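Local coordinates for protein branched-chain-amino-acid aminotransferase (Pseudomonas aeruginosa, PDB 6NST) that probably catalyses the reversible, pyridoxal 5'-phosphate-dependent transfer of the amino group between leucine, isoleucine or valine and 2-oxoglutarate, at residues F201-G206 / P279-L284; T224-A229 / F234-K239; T262-R265 / K271-A274. The protein carries 1 engineered substitution. One frame throughout, in Å; residues are numbered along the deposited sequence.

Interaction 1: F201-G206 / P279-L284; sequences FIIKDG and PVTEKL
Ile203, on strand 199-204, and Val280, in the first turn of helix 279-292, carry this buried contact. Starting from its CB, the Ile203 side chain sends two branches off in different directions. CG1 lies beside the backbone N and anti to the carbonyl carbon (chi1 -75°), which sets it against the valine: Ile203 CG1 is 3.8 Å from Val280 CG1, the closest pair across the two segments, and 4.1 Å from Val280 CB. The other branch, CG2, is anti to the backbone N and comes no nearer than 4.3 Å from Ile203 CG2 to Val280 CG2. At the tip the chain bends instead of running straight on (chi2 84°); Ile203 CD1 stays 4.2 Å from Val280 CG1 and passes 4.4 Å from Thr281 OG1, a looser approach to a hydroxyl that is hydrogen-bonded to another partner. On the helix side, Val280 CG1 is anti to its own backbone N and is the methyl that reaches Ile203; the two branched side chains cross obliquely, meeting chiefly through Ile203 CG1 and Val280 CG1.

Strand 251-256 joins both partners. Ile203 pairs with Glu251 through the backbone, while the carboxylate of Glu251 accepts hydrogen bonds from the backbone N of Val280 and of Thr281 in the opening turn of the helix; Phe253 touches the side chains of Ile203 and Thr281. The helix is thus laid against one face of the mixed sheet of this class-IV aminotransferase.

With 139 Å² buried and no hydrogen bond or charge pair between the segments, the contact between them is van der Waals packing, mainly carbon on carbon. Directional polar bonding comes from Glu251 alongside it, whose carboxylate would probably be stabilised by the positive end of the helix dipole.

Interaction 2: T224-A229 / F234-K239; sequences TILTLA and FKLVEK
Ala229 and Phe234 make the one hydrogen bond between the segments: Phe234 N donates to Ala229 O over 2.9 Å, with an N-H...O angle of 152° and the donor tilted 23° from the carbonyl plane. Phe234 CB packs against the same oxygen, 3.3 Å from Ala229 O. Ala229 CB lies 3.9 Å from Leu236 CD1, so the helix methyl packs against one leucine branch beside the bond.

The second apolar meeting is between leucines whose side chains cross at about a right angle. Leu226 CD2 fits between the two methyls of Leu236, 3.6 Å from Leu236 CD1 and 3.7 Å from Leu236 CD2. With CG anti to the backbone N (chi1 -161°), the Leu236 side chain is directed at the helix, and both its methyls meet Leu226 CD2. Farther out, Leu226 CD1 is 3.9 Å from Glu238 OE2; that oxygen is committed to a salt bridge with Arg222, one turn earlier on the helix, which ties the carboxylate down beside the leucine.

These contacts join the helix to the second strand of a beta-alpha-beta unit made of strand 207-210, helix 220-231 and strand 235-238, the two strands pairing in parallel. The axes of helix 224-229 and strand 235-238 come within 9.0 Å of each other. Phe201 of strand 199-204 touches Leu226 from the sheet, and helix 279-292 covers Phe234 through Lys283 and Leu284.

Interaction 3: T262-R265 / K271-A274; sequences TPIR and KIGA
The meeting of Arg265 with Ile272 is a backbone hydrogen bond backed by aliphatic packing, and it sits where the chain leaves the hairpin of strands 262-267 and 270-271. Ile272 N donates to Arg265 O over 2.8 Å. The N-H points nearly straight at the oxygen, at 167°, but the donor stands above the carbonyl plane, 38° out of it, so the bond is nearly straight at the donor without using a lone-pair direction of the acceptor.

The side chain of Ile272 then closes over the strand backbone. Its CG1 is beside the backbone N and anti to the carbonyl carbon (chi1 -59°), a torsion that brings the branch back over the carbonyl that its own N-H has bonded: Ile272 CG1 is 3.5 Å from Arg265 O. Ile272 CB approaches two successive carbonyl oxygens, coming within 3.4 Å of Arg265 O and 3.7 Å of Ile264 O. Ile272 CG2 lies 3.8 Å from Ile264 O. Between side chains the touch is lighter, with Ile264 CG2 at 4.4 Å from Ile272 CG1.

Strand 262-267 is an interior strand of the mixed sheet, parallel to 140-145 on one flank and antiparallel to 251-256 on the other, and the antiparallel hairpin with 270-271 extends from its far end. Ile264 and Ile272 both pack on Ala252, so both share a neighbour on strand 251-256. The CB of Arg265 points away from segment 271-274, and its NE makes a weak hydrogen bond to Gly139 O.

Beyond Ile272 the chain turns sharply at Gly273, whose phi is positive, on its way to helix 279-292. Just before Ile272, Lys271 O accepts a weak hydrogen bond from His67 NE2 of the second subunit.

Overall arrangement
All three contacts reach the same mixed sheet. Interaction 1 is central: its centre lies about 10 Å from those of interactions 2 and 3, which are about 19 Å apart, with nearest atoms about 8 Å from each other. Along the chain, interactions 2 and 3 follow in series inside the loop closed by interaction 1. Interactions 1 and 2 touch, for example at Phe201 CE2, 3.5 Å from Ile225 CG2. Interactions 1 and 3 meet more lightly, Thr281 CG2 to Pro263 CG at 4.0 Å. None includes Lys160, the lysine expected by similarity to bind pyridoxal phosphate.

Interaction 1: F201-G206 / P279-L284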
ATOM      1  N   PHE A 201      11.596  -8.492 -20.764  1.00 13.17           N
ATOM      2  CA  PHE A 201      10.861  -9.642 -21.267  1.00 17.28           C
ATOM      3  C   PHE A 201      11.474 -10.907 -20.687  1.00 14.04           C
ATOM      4  O   PHE A 201      12.673 -10.958 -20.410  1.00 24.30           O
ATOM      5  CB  PHE A 201      10.901  -9.726 -22.802  1.00 19.34           C
ATOM      6  CG  PHE A 201      10.107  -8.658 -23.503  1.00 24.81           C
ATOM      7  CD1 PHE A 201      10.575  -7.355 -23.576  1.00 16.96           C
ATOM      8  CD2 PHE A 201       8.905  -8.967 -24.121  1.00 19.16           C
ATOM      9  CE1 PHE A 201       9.847  -6.378 -24.233  1.00 19.28           C
ATOM     10  CE2 PHE A 201       8.174  -7.996 -24.778  1.00 23.09           C
ATOM     11  CZ  PHE A 201       8.646  -6.700 -24.835  1.00 18.57           C
ATOM     12  N   ILE A 202      10.641 -11.927 -20.500  1.00 11.28           N
ATOM     13  CA  ILE A 202      11.115 -13.248 -20.111  1.00 11.20           C
ATOM     14  C   ILE A 202      10.439 -14.283 -20.997  1.00 12.54           C
ATOM     15  O   ILE A 202       9.333 -14.070 -21.505  1.00 20.82           O
ATOM     16  CB  ILE A 202      10.867 -13.560 -18.615  1.00 12.51           C
ATOM     17  CG1 ILE A 202       9.373 -13.647 -18.309  1.00 16.61           C
ATOM     18  CG2 ILE A 202      11.528 -12.514 -17.725  1.00 14.30           C
ATOM     19  CD1 ILE A 202       9.078 -14.031 -16.873  1.00 20.71           C
ATOM     20  N   ILE A 203      11.124 -15.405 -21.197  1.00 21.61           N
ATOM     21  CA  ILE A 203      10.623 -16.518 -21.994  1.00 22.29           C
ATOM     22  C   ILE A 203      10.603 -17.759 -21.113  1.00 23.33           C
ATOM     23  O   ILE A 203      11.581 -18.047 -20.415  1.00 28.48           O
ATOM     24  CB  ILE A 203      11.476 -16.755 -23.256  1.00 13.48           C
ATOM     25  CG1 ILE A 203      11.191 -15.692 -24.320  1.00 27.24           C
ATOM     26  CG2 ILE A 203      11.217 -18.141 -23.832  1.00 13.59           C
ATOM     27  CD1 ILE A 203      11.962 -14.407 -24.140  1.00 43.60           C
ATOM     28  N   LYS A 204       9.487 -18.483 -21.139  1.00 18.34           N
ATOM     29  CA  LYS A 204       9.346 -19.727 -20.388  1.00 26.02           C
ATOM     30  C   LYS A 204       8.597 -20.718 -21.267  1.00 25.81           C
ATOM     31  O   LYS A 204       7.427 -20.496 -21.597  1.00 26.61           O
ATOM     32  CB  LYS A 204       8.613 -19.498 -19.064  1.00 28.23           C
ATOM     33  CG  LYS A 204       8.555 -20.720 -18.156  1.00 30.63           C
ATOM     34  CD  LYS A 204       9.946 -21.253 -17.858  1.00 38.57           C
ATOM     35  CE  LYS A 204       9.901 -22.406 -16.865  1.00 52.76           C
ATOM     36  NZ  LYS A 204       9.408 -21.972 -15.525  1.00 55.88           N
ATOM     37  N   ASP A 205       9.280 -21.797 -21.657  1.00 34.19           N
ATOM     38  CA  ASP A 205       8.696 -22.854 -22.484  1.00 35.89           C
ATOM     39  C   ASP A 205       8.194 -22.308 -23.819  1.00 34.20           C
ATOM     40  O   ASP A 205       7.105 -22.652 -24.286  1.00 27.66           O
ATOM     41  CB  ASP A 205       7.580 -23.587 -21.734  1.00 21.55           C
ATOM     42  CG  ASP A 205       8.065 -24.207 -20.439  1.00 31.20           C
ATOM     43  OD1 ASP A 205       9.227 -24.662 -20.397  1.00 32.81           O
ATOM     44  OD2 ASP A 205       7.290 -24.233 -19.459  1.00 38.73           O
ATOM     45  N   GLY A 206       8.998 -21.447 -24.442  1.00 31.12           N
ATOM     46  CA  GLY A 206       8.693 -20.921 -25.755  1.00 22.47           C
ATOM     47  C   GLY A 206       7.652 -19.827 -25.794  1.00 22.45           C
ATOM     48  O   GLY A 206       7.265 -19.404 -26.892  1.00 20.47           O
ATOM     49  N   PRO A 279      17.517 -18.934 -27.575  1.00 30.59           N
ATOM     50  CA  PRO A 279      17.117 -18.985 -28.989  1.00 22.96           C
ATOM     51  C   PRO A 279      16.084 -17.930 -29.352  1.00 31.07           C
ATOM     52  O   PRO A 279      16.199 -17.279 -30.396  1.00 40.98           O
ATOM     53  CB  PRO A 279      16.541 -20.402 -29.144  1.00 17.62           C
ATOM     54  CG  PRO A 279      17.027 -21.166 -27.947  1.00 17.28           C
ATOM     55  CD  PRO A 279      17.159 -20.164 -26.850  1.00 28.30           C
ATOM     56  N   VAL A 280      15.065 -17.763 -28.505  1.00 22.06           N
ATOM     57  CA  VAL A 280      14.014 -16.793 -28.796  1.00 20.41           C
ATOM     58  C   VAL A 280      14.568 -15.375 -28.765  1.00 25.96           C
ATOM     59  O   VAL A 280      14.245 -14.551 -29.630  1.00 18.95           O
ATOM     60  CB  VAL A 280      12.837 -16.973 -27.818  1.00 19.82           C
ATOM     61  CG1 VAL A 280      11.790 -15.888 -28.030  1.00 15.10           C
ATOM     62  CG2 VAL A 280      12.216 -18.354 -27.992  1.00 15.85           C
ATOM     63  N   THR A 281      15.421 -15.068 -27.782  1.00 21.83           N
ATOM     64  CA  THR A 281      16.059 -13.757 -27.741  1.00 24.96           C
ATOM     65  C   THR A 281      16.870 -13.499 -29.005  1.00 30.21           C
ATOM     66  O   THR A 281      16.842 -12.391 -29.551  1.00 29.98           O
ATOM     67  CB  THR A 281      16.959 -13.637 -26.511  1.00 14.55           C
ATOM     68  OG1 THR A 281      16.211 -13.941 -25.327  1.00 17.95           O
ATOM     69  CG2 THR A 281      17.519 -12.221 -26.399  1.00 14.42           C
ATOM     70  N   GLU A 282      17.592 -14.515 -29.486  1.00 29.73           N
ATOM     71  CA  GLU A 282      18.441 -14.328 -30.659  1.00 33.33           C
ATOM     72  C   GLU A 282      17.613 -14.020 -31.901  1.00 33.77           C
ATOM     73  O   GLU A 282      17.988 -13.157 -32.703  1.00 38.29           O
ATOM     74  CB  GLU A 282      19.312 -15.565 -30.882  1.00 33.60           C
ATOM     75  CG  GLU A 282      20.233 -15.465 -32.093  1.00 31.95           C
ATOM     76  CD  GLU A 282      21.132 -16.676 -32.254  1.00 43.08           C
ATOM     77  OE1 GLU A 282      21.076 -17.588 -31.401  1.00 37.79           O
ATOM     78  OE2 GLU A 282      21.900 -16.716 -33.239  1.00 50.79           O
ATOM     79  N   LYS A 283      16.481 -14.709 -32.073  1.00 24.96           N
ATOM     80  CA  LYS A 283      15.643 -14.463 -33.242  1.00 20.60           C
ATOM     81  C   LYS A 283      14.996 -13.085 -33.182  1.00 25.73           C
ATOM     82  O   LYS A 283      14.900 -12.395 -34.205  1.00 22.72           O
ATOM     83  CB  LYS A 283      14.583 -15.558 -33.367  1.00 31.52           C
ATOM     84  CG  LYS A 283      15.136 -16.890 -33.858  1.00 45.18           C
ATOM     85  CD  LYS A 283      14.050 -17.947 -33.995  1.00 48.15           C
ATOM     86  CE  LYS A 283      13.589 -18.454 -32.639  1.00 58.47           C
ATOM     87  NZ  LYS A 283      12.592 -19.554 -32.767  1.00 59.70           N
ATOM     88  N   LEU A 284      14.552 -12.661 -31.997  1.00 22.96           N
ATOM     89  CA  LEU A 284      13.947 -11.338 -31.872  1.00 16.65           C
ATOM     90  C   LEU A 284      14.997 -10.241 -31.979  1.00 21.61           C
ATOM     91  O   LEU A 284      14.739  -9.180 -32.562  1.00 19.13           O
ATOM     92  CB  LEU A 284      13.181 -11.231 -30.553  1.00 20.72           C
ATOM     93  CG  LEU A 284      11.984 -12.174 -30.404  1.00 24.33           C
ATOM     94  CD1 LEU A 284      11.295 -11.972 -29.064  1.00 17.08           C
ATOM     95  CD2 LEU A 284      11.001 -11.982 -31.550  1.00 17.40           C
TER

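Interaction 2: T224-A229 / F234-K239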
ATOM      1  N   THR A 224       7.512  -2.560 -30.711  1.00 28.87           N
ATOM      2  CA  THR A 224       8.020  -3.198 -31.920  1.00 25.85           C
ATOM      3  C   THR A 224       8.239  -4.690 -31.704  1.00 24.92           C
ATOM      4  O   THR A 224       8.002  -5.495 -32.613  1.00 33.10           O
ATOM      5  CB  THR A 224       9.321  -2.533 -32.371  1.00 27.33           C
ATOM      6  OG1 THR A 224      10.333  -2.738 -31.379  1.00 59.99           O
ATOM      7  CG2 THR A 224       9.118  -1.047 -32.575  1.00 16.97           C
ATOM      8  N   ILE A 225       8.694  -5.077 -30.511  1.00 28.86           N
ATOM      9  CA  ILE A 225       8.925  -6.492 -30.237  1.00 24.38           C
ATOM     10  C   ILE A 225       7.603  -7.252 -30.213  1.00 18.34           C
ATOM     11  O   ILE A 225       7.518  -8.384 -30.703  1.00 29.96           O
ATOM     12  CB  ILE A 225       9.720  -6.666 -28.927  1.00 23.43           C
ATOM     13  CG1 ILE A 225      11.215  -6.818 -29.222  1.00 26.47           C
ATOM     14  CG2 ILE A 225       9.236  -7.879 -28.150  1.00 32.65           C
ATOM     15  CD1 ILE A 225      11.846  -5.631 -29.909  1.00 30.83           C
ATOM     16  N   LEU A 226       6.547  -6.641 -29.665  1.00 28.40           N
ATOM     17  CA  LEU A 226       5.228  -7.269 -29.714  1.00 29.94           C
ATOM     18  C   LEU A 226       4.791  -7.500 -31.155  1.00 29.97           C
ATOM     19  O   LEU A 226       4.190  -8.532 -31.475  1.00 40.47           O
ATOM     20  CB  LEU A 226       4.189  -6.414 -28.983  1.00 35.11           C
ATOM     21  CG  LEU A 226       4.437  -5.897 -27.560  1.00 39.01           C
ATOM     22  CD1 LEU A 226       3.128  -5.441 -26.923  1.00 27.35           C
ATOM     23  CD2 LEU A 226       5.134  -6.921 -26.684  1.00 34.15           C
ATOM     24  N   THR A 227       5.090  -6.545 -32.040  1.00 24.84           N
ATOM     25  CA  THR A 227       4.796  -6.715 -33.459  1.00 25.67           C
ATOM     26  C   THR A 227       5.664  -7.808 -34.071  1.00 27.13           C
ATOM     27  O   THR A 227       5.166  -8.685 -34.787  1.00 25.47           O
ATOM     28  CB  THR A 227       5.006  -5.393 -34.198  1.00 27.91           C
ATOM     29  OG1 THR A 227       4.145  -4.390 -33.644  1.00 28.15           O
ATOM     30  CG2 THR A 227       4.711  -5.556 -35.682  1.00 29.77           C
ATOM     31  N   LEU A 228       6.971  -7.772 -33.795  1.00 28.35           N
ATOM     32  CA  LEU A 228       7.879  -8.759 -34.370  1.00 36.97           C
ATOM     33  C   LEU A 228       7.611 -10.153 -33.816  1.00 36.07           C
ATOM     34  O   LEU A 228       7.686 -11.142 -34.556  1.00 38.73           O
ATOM     35  CB  LEU A 228       9.330  -8.352 -34.115  1.00 36.92           C
ATOM     36  CG  LEU A 228       9.849  -7.108 -34.842  1.00 31.66           C
ATOM     37  CD1 LEU A 228      11.282  -6.812 -34.432  1.00 30.01           C
ATOM     38  CD2 LEU A 228       9.746  -7.276 -36.352  1.00 28.06           C
ATOM     39  N   ALA A 229       7.304 -10.258 -32.520  1.00 27.41           N
ATOM     40  CA  ALA A 229       7.000 -11.564 -31.945  1.00 31.75           C
ATOM     41  C   ALA A 229       5.766 -12.173 -32.595  1.00 28.84           C
ATOM     42  O   ALA A 229       5.727 -13.380 -32.864  1.00 29.93           O
ATOM     43  CB  ALA A 229       6.810 -11.450 -30.432  1.00 26.88           C
ATOM     44  N   PHE A 234       5.283 -16.159 -32.391  1.00 32.87           N
ATOM     45  CA  PHE A 234       5.519 -16.332 -30.965  1.00 20.37           C
ATOM     46  C   PHE A 234       4.272 -15.962 -30.178  1.00 26.21           C
ATOM     47  O   PHE A 234       3.582 -14.991 -30.502  1.00 36.18           O
ATOM     48  CB  PHE A 234       6.699 -15.476 -30.504  1.00 25.90           C
ATOM     49  CG  PHE A 234       8.038 -16.059 -30.847  1.00 28.62           C
ATOM     50  CD1 PHE A 234       8.262 -17.420 -30.739  1.00 28.91           C
ATOM     51  CD2 PHE A 234       9.072 -15.247 -31.279  1.00 28.61           C
ATOM     52  CE1 PHE A 234       9.492 -17.963 -31.054  1.00 23.46           C
ATOM     53  CE2 PHE A 234      10.305 -15.782 -31.596  1.00 34.83           C
ATOM     54  CZ  PHE A 234      10.514 -17.143 -31.483  1.00 29.08           C
ATOM     55  N   LYS A 235       3.982 -16.750 -29.147  1.00 28.36           N
ATOM     56  CA  LYS A 235       2.919 -16.412 -28.214  1.00 30.67           C
ATOM     57  C   LYS A 235       3.464 -15.463 -27.155  1.00 32.93           C
ATOM     58  O   LYS A 235       4.525 -15.713 -26.572  1.00 32.34           O
ATOM     59  CB  LYS A 235       2.350 -17.672 -27.563  1.00 39.14           C
ATOM     60  CG  LYS A 235       1.228 -17.396 -26.575  1.00 46.09           C
ATOM     61  CD  LYS A 235       0.737 -18.673 -25.914  1.00 45.66           C
ATOM     62  CE  LYS A 235      -0.367 -18.379 -24.912  1.00 46.11           C
ATOM     63  NZ  LYS A 235      -0.841 -19.614 -24.229  1.00 54.96           N
ATOM     64  N   LEU A 236       2.746 -14.370 -26.910  1.00 37.37           N
ATOM     65  CA  LEU A 236       3.185 -13.345 -25.974  1.00 26.05           C
ATOM     66  C   LEU A 236       2.064 -13.056 -24.987  1.00 28.65           C
ATOM     67  O   LEU A 236       0.913 -12.864 -25.388  1.00 36.87           O
ATOM     68  CB  LEU A 236       3.599 -12.068 -26.715  1.00 25.08           C
ATOM     69  CG  LEU A 236       4.476 -11.080 -25.943  1.00 32.26           C
ATOM     70  CD1 LEU A 236       5.504 -10.451 -26.871  1.00 21.03           C
ATOM     71  CD2 LEU A 236       3.629 -10.007 -25.274  1.00 31.95           C
ATOM     72  N   VAL A 237       2.407 -13.024 -23.700  1.00 25.95           N
ATOM     73  CA  VAL A 237       1.445 -12.831 -22.623  1.00 23.13           C
ATOM     74  C   VAL A 237       1.877 -11.629 -21.794  1.00 22.27           C
ATOM     75  O   VAL A 237       3.034 -11.547 -21.364  1.00 20.50           O
ATOM     76  CB  VAL A 237       1.329 -14.085 -21.737  1.00 22.93           C
ATOM     77  CG1 VAL A 237       0.335 -13.855 -20.608  1.00 16.41           C
ATOM     78  CG2 VAL A 237       0.934 -15.294 -22.573  1.00 15.73           C
ATOM     79  N   GLU A 238       0.950 -10.702 -21.575  1.00 20.34           N
ATOM     80  CA  GLU A 238       1.153  -9.576 -20.672  1.00 16.74           C
ATOM     81  C   GLU A 238       0.472  -9.891 -19.347  1.00 27.25           C
ATOM     82  O   GLU A 238      -0.739 -10.135 -19.313  1.00 30.23           O
ATOM     83  CB  GLU A 238       0.593  -8.285 -21.267  1.00 19.06           C
ATOM     84  CG  GLU A 238       1.317  -7.805 -22.510  1.00 21.72           C
ATOM     85  CD  GLU A 238       0.638  -6.612 -23.151  1.00 27.77           C
ATOM     86  OE1 GLU A 238      -0.602  -6.641 -23.302  1.00 41.30           O
ATOM     87  OE2 GLU A 238       1.341  -5.641 -23.497  1.00 35.58           O
ATOM     88  N   LYS A 239       1.245  -9.890 -18.264  1.00 28.18           N
ATOM     89  CA  LYS A 239       0.702 -10.210 -16.952  1.00 19.58           C
ATOM     90  C   LYS A 239       1.660  -9.693 -15.889  1.00 20.29           C
ATOM     91  O   LYS A 239       2.751  -9.204 -16.189  1.00 21.06           O
ATOM     92  CB  LYS A 239       0.461 -11.716 -16.802  1.00 17.89           C
ATOM     93  CG  LYS A 239       1.719 -12.563 -16.731  1.00 20.04           C
ATOM     94  CD  LYS A 239       1.358 -14.036 -16.576  1.00 29.10           C
ATOM     95  CE  LYS A 239       2.566 -14.876 -16.200  1.00 30.53           C
ATOM     96  NZ  LYS A 239       3.098 -14.490 -14.868  1.00 26.94           N
TER

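Interaction 3: T262-R265 / K271-A274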
ATOM      1  N   THR A 262      18.850  -6.367 -25.486  1.00 24.08           N
ATOM      2  CA  THR A 262      20.006  -6.767 -24.692  1.00 14.14           C
ATOM      3  C   THR A 262      19.667  -8.007 -23.880  1.00 21.19           C
ATOM      4  O   THR A 262      18.795  -7.943 -22.999  1.00 16.04           O
ATOM      5  CB  THR A 262      20.445  -5.628 -23.770  1.00 27.00           C
ATOM      6  OG1 THR A 262      20.862  -4.506 -24.560  1.00 18.09           O
ATOM      7  CG2 THR A 262      21.595  -6.073 -22.880  1.00 29.38           C
ATOM      8  N   PRO A 263      20.308  -9.145 -24.132  1.00 19.70           N
ATOM      9  CA  PRO A 263      19.997 -10.352 -23.359  1.00 20.37           C
ATOM     10  C   PRO A 263      20.406 -10.208 -21.901  1.00 18.83           C
ATOM     11  O   PRO A 263      21.303  -9.438 -21.550  1.00 22.73           O
ATOM     12  CB  PRO A 263      20.816 -11.445 -24.057  1.00 17.87           C
ATOM     13  CG  PRO A 263      21.128 -10.891 -25.416  1.00 16.90           C
ATOM     14  CD  PRO A 263      21.255  -9.415 -25.226  1.00 16.10           C
ATOM     15  N   ILE A 264      19.729 -10.973 -21.049  1.00 16.65           N
ATOM     16  CA  ILE A 264      19.979 -10.989 -19.613  1.00 17.97           C
ATOM     17  C   ILE A 264      20.375 -12.405 -19.232  1.00 18.18           C
ATOM     18  O   ILE A 264      19.570 -13.335 -19.360  1.00 19.68           O
ATOM     19  CB  ILE A 264      18.748 -10.542 -18.810  1.00 17.78           C
ATOM     20  CG1 ILE A 264      18.344  -9.114 -19.180  1.00 20.27           C
ATOM     21  CG2 ILE A 264      19.017 -10.665 -17.320  1.00 12.97           C
ATOM     22  CD1 ILE A 264      16.980  -8.716 -18.649  1.00 17.86           C
ATOM     23  N   ARG A 265      21.607 -12.573 -18.758  1.00 19.76           N
ATOM     24  CA  ARG A 265      22.085 -13.902 -18.406  1.00 16.61           C
ATOM     25  C   ARG A 265      21.982 -14.210 -16.920  1.00 18.41           C
ATOM     26  O   ARG A 265      21.968 -15.391 -16.553  1.00 21.63           O
ATOM     27  CB  ARG A 265      23.540 -14.084 -18.854  1.00 16.26           C
ATOM     28  CG  ARG A 265      24.522 -13.144 -18.192  1.00 21.92           C
ATOM     29  CD  ARG A 265      25.941 -13.452 -18.638  1.00 29.97           C
ATOM     30  NE  ARG A 265      26.899 -12.493 -18.099  1.00 38.48           N
ATOM     31  CZ  ARG A 265      27.518 -12.633 -16.933  1.00 37.85           C
ATOM     32  NH1 ARG A 265      27.280 -13.698 -16.178  1.00 30.81           N
ATOM     33  NH2 ARG A 265      28.373 -11.707 -16.521  1.00 39.03           N
ATOM     34  N   LYS A 271      21.467 -17.617 -12.265  1.00 26.47           N
ATOM     35  CA  LYS A 271      21.680 -17.847 -13.687  1.00 21.19           C
ATOM     36  C   LYS A 271      20.336 -17.980 -14.396  1.00 17.81           C
ATOM     37  O   LYS A 271      19.452 -18.713 -13.941  1.00 19.39           O
ATOM     38  CB  LYS A 271      22.533 -19.101 -13.896  1.00 18.41           C
ATOM     39  CG  LYS A 271      22.860 -19.426 -15.347  1.00 24.26           C
ATOM     40  CD  LYS A 271      23.714 -20.686 -15.456  1.00 31.89           C
ATOM     41  CE  LYS A 271      23.009 -21.895 -14.849  1.00 41.62           C
ATOM     42  NZ  LYS A 271      23.839 -23.138 -14.904  1.00 40.58           N
ATOM     43  N   ILE A 272      20.175 -17.255 -15.502  1.00 14.05           N
ATOM     44  CA  ILE A 272      18.947 -17.292 -16.291  1.00 17.31           C
ATOM     45  C   ILE A 272      19.103 -18.413 -17.313  1.00 20.68           C
ATOM     46  O   ILE A 272      19.822 -18.271 -18.306  1.00 20.33           O
ATOM     47  CB  ILE A 272      18.661 -15.948 -16.966  1.00 26.19           C
ATOM     48  CG1 ILE A 272      18.524 -14.838 -15.924  1.00 24.84           C
ATOM     49  CG2 ILE A 272      17.394 -16.032 -17.807  1.00 11.33           C
ATOM     50  CD1 ILE A 272      17.371 -15.041 -14.974  1.00 23.77           C
ATOM     51  N   GLY A 273      18.423 -19.529 -17.072  1.00 13.05           N
ATOM     52  CA  GLY A 273      18.493 -20.646 -18.001  1.00 12.53           C
ATOM     53  C   GLY A 273      19.904 -21.197 -18.084  1.00 16.40           C
ATOM     54  O   GLY A 273      20.481 -21.643 -17.086  1.00 36.45           O
ATOM     55  N   ALA A 274      20.478 -21.164 -19.286  1.00 16.25           N
ATOM     56  CA  ALA A 274      21.836 -21.638 -19.517  1.00 17.73           C
ATOM     57  C   ALA A 274      22.886 -20.550 -19.332  1.00 29.47           C
ATOM     58  O   ALA A 274      24.076 -20.820 -19.523  1.00 31.53           O
ATOM     59  CB  ALA A 274      21.955 -22.234 -20.922  1.00 20.40           C
TER